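Local coordinates for protein allergen Bos d 2 (Bos taurus, PDB 4WFV) that probably carries pheromones or other small odorants as a secreted lipocalin, and is a major allergen of cow dander, at residues E81-E89 with V99-G107. Sequence-based numbering, arbitrary orientation.
Sequences EFYGTNTLE and VTYVENYDG
Thr-85, Thr-87 and Glu-89 face Tyr-105, Glu-103 and Tyr-101 as hydrogen-bonded pairs of an antiparallel ladder, each exchanging two backbone N-H···O bonds; in the pair nearest the 82-84 turn, Thr-85 N lies 3.0 Å from Tyr-105 O. The axes of strands 85-89 and 99-105 run 161° apart in direction. Between these pairs lie the non-hydrogen-bonded pairs Asn-86 with Asn-104 and Leu-88 with Val-102, where CA-H groups lean on carbonyls instead, as Val-102 CA does at 3.1 Å from Thr-87 O.

The two strands form a beta hairpin of the lipocalin barrel, a largely up-and-down antiparallel meander, and strands 77-81 and 110-118 flank it. As in any extended strand, side chains alternate between the two faces of the sheet. On the buried face of Asn-86, Leu-88, Val-102 and Asn-104, the two asparagines lie side by side with their amide planes turned 40° apart. Asn-104 ND2 gives one hydrogen to Asn-86 OD1 at 2.8 Å and the other, almost straight, to Tyr-83 O at 3.1 Å. Both acceptors lie in the Asn-104 amide plane, which fixes its rotation, although ND2 itself stands above each carbonyl plane. Asn-86 ND2 in turn donates to Phe-82 O and to Leu-80 O, so the amides knit the turn at 82-84 to the ladder; a water joins Asn-104 OD1 to Tyr-83 O. Farther along, Leu-88 CG rests 3.9 Å from Val-102 CG2, while Leu-88 CD2 reaches Thr-100 CG2.

The other face is more polar. Thr-87 OG1, placed between its backbone N and carbonyl carbon (chi1 52°), lies 3.6 Å from Glu-103 CB and meets two waters, one leading to Glu-103 OE1 and one to Tyr-101 O. Glu-103 OE2 accepts a hydrogen bond from Tyr-101 OH at 2.6 Å, through its anti lone pair, and Lys-112 NZ is hydrogen-bonded to the same hydroxyl.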
loop_
_atom_site.group_PDB
_atom_site.type_symbol
_atom_site.label_atom_id
_atom_site.label_comp_id
_atom_site.label_asym_id
_atom_site.label_seq_id
_atom_site.Cartn_x
_atom_site.Cartn_y
_atom_site.Cartn_z
ATOM N N GLU A 81 -12.095 5.970 2.271
ATOM C CA GLU A 81 -13.071 4.910 2.462
ATOM C C GLU A 81 -12.891 3.851 1.394
ATOM O O GLU A 81 -12.986 4.136 0.200
ATOM C CB GLU A 81 -14.504 5.453 2.380
ATOM C CG GLU A 81 -14.969 6.213 3.593
ATOM C CD GLU A 81 -14.945 5.367 4.841
ATOM O OE1 GLU A 81 -15.540 4.267 4.844
ATOM O OE2 GLU A 81 -14.312 5.809 5.814
ATOM N N PHE A 82 -12.644 2.626 1.834
ATOM C CA PHE A 82 -12.507 1.492 0.943
ATOM C C PHE A 82 -12.545 0.235 1.794
ATOM O O PHE A 82 -11.637 -0.013 2.576
ATOM C CB PHE A 82 -11.195 1.587 0.158
ATOM C CG PHE A 82 -10.992 0.464 -0.803
ATOM C CD1 PHE A 82 -11.730 0.390 -1.969
ATOM C CD2 PHE A 82 -10.053 -0.521 -0.541
ATOM C CE1 PHE A 82 -11.538 -0.662 -2.860
ATOM C CE2 PHE A 82 -9.865 -1.569 -1.426
ATOM C CZ PHE A 82 -10.617 -1.633 -2.581
ATOM N N TYR A 83 -13.613 -0.547 1.649
ATOM C CA TYR A 83 -13.860 -1.694 2.519
ATOM C C TYR A 83 -13.670 -1.319 3.982
ATOM O O TYR A 83 -12.965 -1.989 4.734
ATOM C CB TYR A 83 -12.988 -2.889 2.126
ATOM C CG TYR A 83 -13.432 -3.600 0.861
ATOM C CD1 TYR A 83 -14.650 -4.258 0.800
ATOM C CD2 TYR A 83 -12.604 -3.651 -0.256
ATOM C CE1 TYR A 83 -15.048 -4.924 -0.357
ATOM C CE2 TYR A 83 -12.989 -4.316 -1.405
ATOM C CZ TYR A 83 -14.208 -4.947 -1.449
ATOM O OH TYR A 83 -14.590 -5.606 -2.601
ATOM N N GLY A 84 -14.337 -0.237 4.370
ATOM C CA GLY A 84 -14.193 0.323 5.695
ATOM C C GLY A 84 -13.444 1.636 5.618
ATOM O O GLY A 84 -13.255 2.213 4.546
ATOM N N THR A 85 -13.014 2.115 6.773
ATOM C CA THR A 85 -12.337 3.392 6.863
ATOM C C THR A 85 -10.861 3.159 7.103
ATOM O O THR A 85 -10.475 2.390 7.984
ATOM C CB THR A 85 -12.937 4.239 7.982
ATOM O OG1 THR A 85 -14.336 4.404 7.730
ATOM C CG2 THR A 85 -12.275 5.608 8.027
ATOM N N ASN A 86 -10.047 3.816 6.289
ATOM C CA ASN A 86 -8.610 3.626 6.308
ATOM C C ASN A 86 -7.861 4.899 6.603
ATOM O O ASN A 86 -8.204 5.963 6.093
ATOM C CB ASN A 86 -8.145 3.177 4.928
ATOM C CG ASN A 86 -8.801 1.903 4.476
ATOM O OD1 ASN A 86 -8.367 0.820 4.846
ATOM N ND2 ASN A 86 -9.836 2.021 3.651
ATOM N N THR A 87 -6.798 4.776 7.381
ATOM C CA THR A 87 -5.731 5.757 7.279
ATOM C C THR A 87 -4.619 5.111 6.485
ATOM O O THR A 87 -4.382 3.908 6.598
ATOM C CB THR A 87 -5.207 6.241 8.635
ATOM O OG1 THR A 87 -4.855 5.125 9.458
ATOM C CG2 THR A 87 -6.268 7.088 9.340
ATOM N N LEU A 88 -3.973 5.912 5.651
ATOM C CA LEU A 88 -2.843 5.464 4.851
ATOM C C LEU A 88 -1.726 6.474 5.012
ATOM O O LEU A 88 -1.891 7.647 4.685
ATOM C CB LEU A 88 -3.241 5.337 3.374
ATOM C CG LEU A 88 -2.178 4.809 2.401
ATOM C CD1 LEU A 88 -2.841 4.120 1.220
ATOM C CD2 LEU A 88 -1.226 5.902 1.930
ATOM N N GLU A 89 -0.594 6.003 5.519
ATOM C CA GLU A 89 0.554 6.854 5.769
ATOM C C GLU A 89 1.721 6.417 4.899
ATOM O O GLU A 89 2.053 5.240 4.847
ATOM C CB GLU A 89 0.976 6.760 7.234
ATOM C CG GLU A 89 2.122 7.703 7.576
ATOM C CD GLU A 89 2.629 7.544 8.992
ATOM O OE1 GLU A 89 2.087 6.714 9.746
ATOM O OE2 GLU A 89 3.584 8.261 9.362
ATOM N N VAL A 99 6.796 2.652 0.840
ATOM C CA VAL A 99 6.115 1.809 1.826
ATOM C C VAL A 99 4.976 2.591 2.464
ATOM O O VAL A 99 5.175 3.711 2.937
ATOM C CB VAL A 99 7.070 1.298 2.927
ATOM C CG1 VAL A 99 6.322 0.373 3.883
ATOM C CG2 VAL A 99 8.247 0.541 2.317
ATOM N N THR A 100 3.786 1.998 2.466
ATOM C CA THR A 100 2.628 2.568 3.143
ATOM C C THR A 100 2.352 1.800 4.418
ATOM O O THR A 100 2.674 0.614 4.526
ATOM C CB THR A 100 1.347 2.494 2.290
ATOM O OG1 THR A 100 0.962 1.120 2.125
ATOM C CG2 THR A 100 1.555 3.145 0.936
ATOM N N TYR A 101 1.754 2.491 5.386
ATOM C CA TYR A 101 1.225 1.864 6.582
ATOM C C TYR A 101 -0.251 2.215 6.642
ATOM O O TYR A 101 -0.621 3.386 6.607
ATOM C CB TYR A 101 1.947 2.349 7.843
ATOM C CG TYR A 101 1.280 1.881 9.115
ATOM C CD1 TYR A 101 1.276 0.533 9.470
ATOM C CD2 TYR A 101 0.620 2.777 9.947
ATOM C CE1 TYR A 101 0.651 0.093 10.626
ATOM C CE2 TYR A 101 -0.015 2.340 11.116
ATOM C CZ TYR A 101 0.009 0.998 11.442
ATOM O OH TYR A 101 -0.615 0.553 12.585
ATOM N N VAL A 102 -1.091 1.192 6.697
ATOM C CA VAL A 102 -2.531 1.369 6.652
ATOM C C VAL A 102 -3.160 0.800 7.912
ATOM O O VAL A 102 -2.804 -0.304 8.347
ATOM C CB VAL A 102 -3.108 0.644 5.424
ATOM C CG1 VAL A 102 -4.631 0.594 5.477
ATOM C CG2 VAL A 102 -2.602 1.295 4.137
ATOM N N GLU A 103 -4.073 1.561 8.506
ATOM C CA GLU A 103 -4.957 1.017 9.532
ATOM C C GLU A 103 -6.363 1.022 8.957
ATOM O O GLU A 103 -6.910 2.071 8.602
ATOM C CB GLU A 103 -4.886 1.819 10.842
ATOM C CG GLU A 103 -3.505 1.795 11.475
ATOM C CD GLU A 103 -3.482 2.312 12.900
ATOM O OE1 GLU A 103 -4.474 2.945 13.333
ATOM O OE2 GLU A 103 -2.461 2.084 13.586
ATOM N N ASN A 104 -6.934 -0.167 8.828
ATOM C CA ASN A 104 -8.280 -0.320 8.296
ATOM C C ASN A 104 -9.228 -0.734 9.410
ATOM O O ASN A 104 -8.896 -1.587 10.229
ATOM C CB ASN A 104 -8.283 -1.375 7.184
ATOM C CG ASN A 104 -9.680 -1.792 6.762
ATOM O OD1 ASN A 104 -10.263 -2.718 7.334
ATOM N ND2 ASN A 104 -10.215 -1.131 5.745
ATOM N N TYR A 105 -10.395 -0.110 9.448
ATOM C CA TYR A 105 -11.436 -0.503 10.387
ATOM C C TYR A 105 -12.680 -0.848 9.595
ATOM O O TYR A 105 -13.166 -0.038 8.798
ATOM C CB TYR A 105 -11.726 0.637 11.364
ATOM C CG TYR A 105 -12.943 0.432 12.246
ATOM C CD1 TYR A 105 -12.980 -0.579 13.201
ATOM C CD2 TYR A 105 -14.043 1.276 12.137
ATOM C CE1 TYR A 105 -14.104 -0.761 14.015
ATOM C CE2 TYR A 105 -15.146 1.108 12.938
ATOM C CZ TYR A 105 -15.165 0.093 13.869
ATOM O OH TYR A 105 -16.279 -0.059 14.662
ATOM N N ASP A 106 -13.197 -2.054 9.810
ATOM C CA ASP A 106 -14.324 -2.547 9.029
ATOM C C ASP A 106 -15.602 -2.667 9.856
ATOM O O ASP A 106 -16.588 -3.229 9.381
ATOM C CB ASP A 106 -13.975 -3.885 8.363
ATOM C CG ASP A 106 -13.833 -5.020 9.355
ATOM O OD1 ASP A 106 -14.029 -4.800 10.558
ATOM O OD2 ASP A 106 -13.537 -6.144 8.915
ATOM N N GLY A 107 -15.586 -2.121 11.071
ATOM C CA GLY A 107 -16.735 -2.189 11.968
ATOM C C GLY A 107 -16.588 -3.273 13.025
ATOM O O GLY A 107 -17.246 -3.225 14.070
HETATM O O HOH W 1 -11.577 -4.331 5.404
HETATM O O HOH W 2 -2.150 4.721 8.744
HETATM O O HOH W 3 -5.746 5.315 12.020
#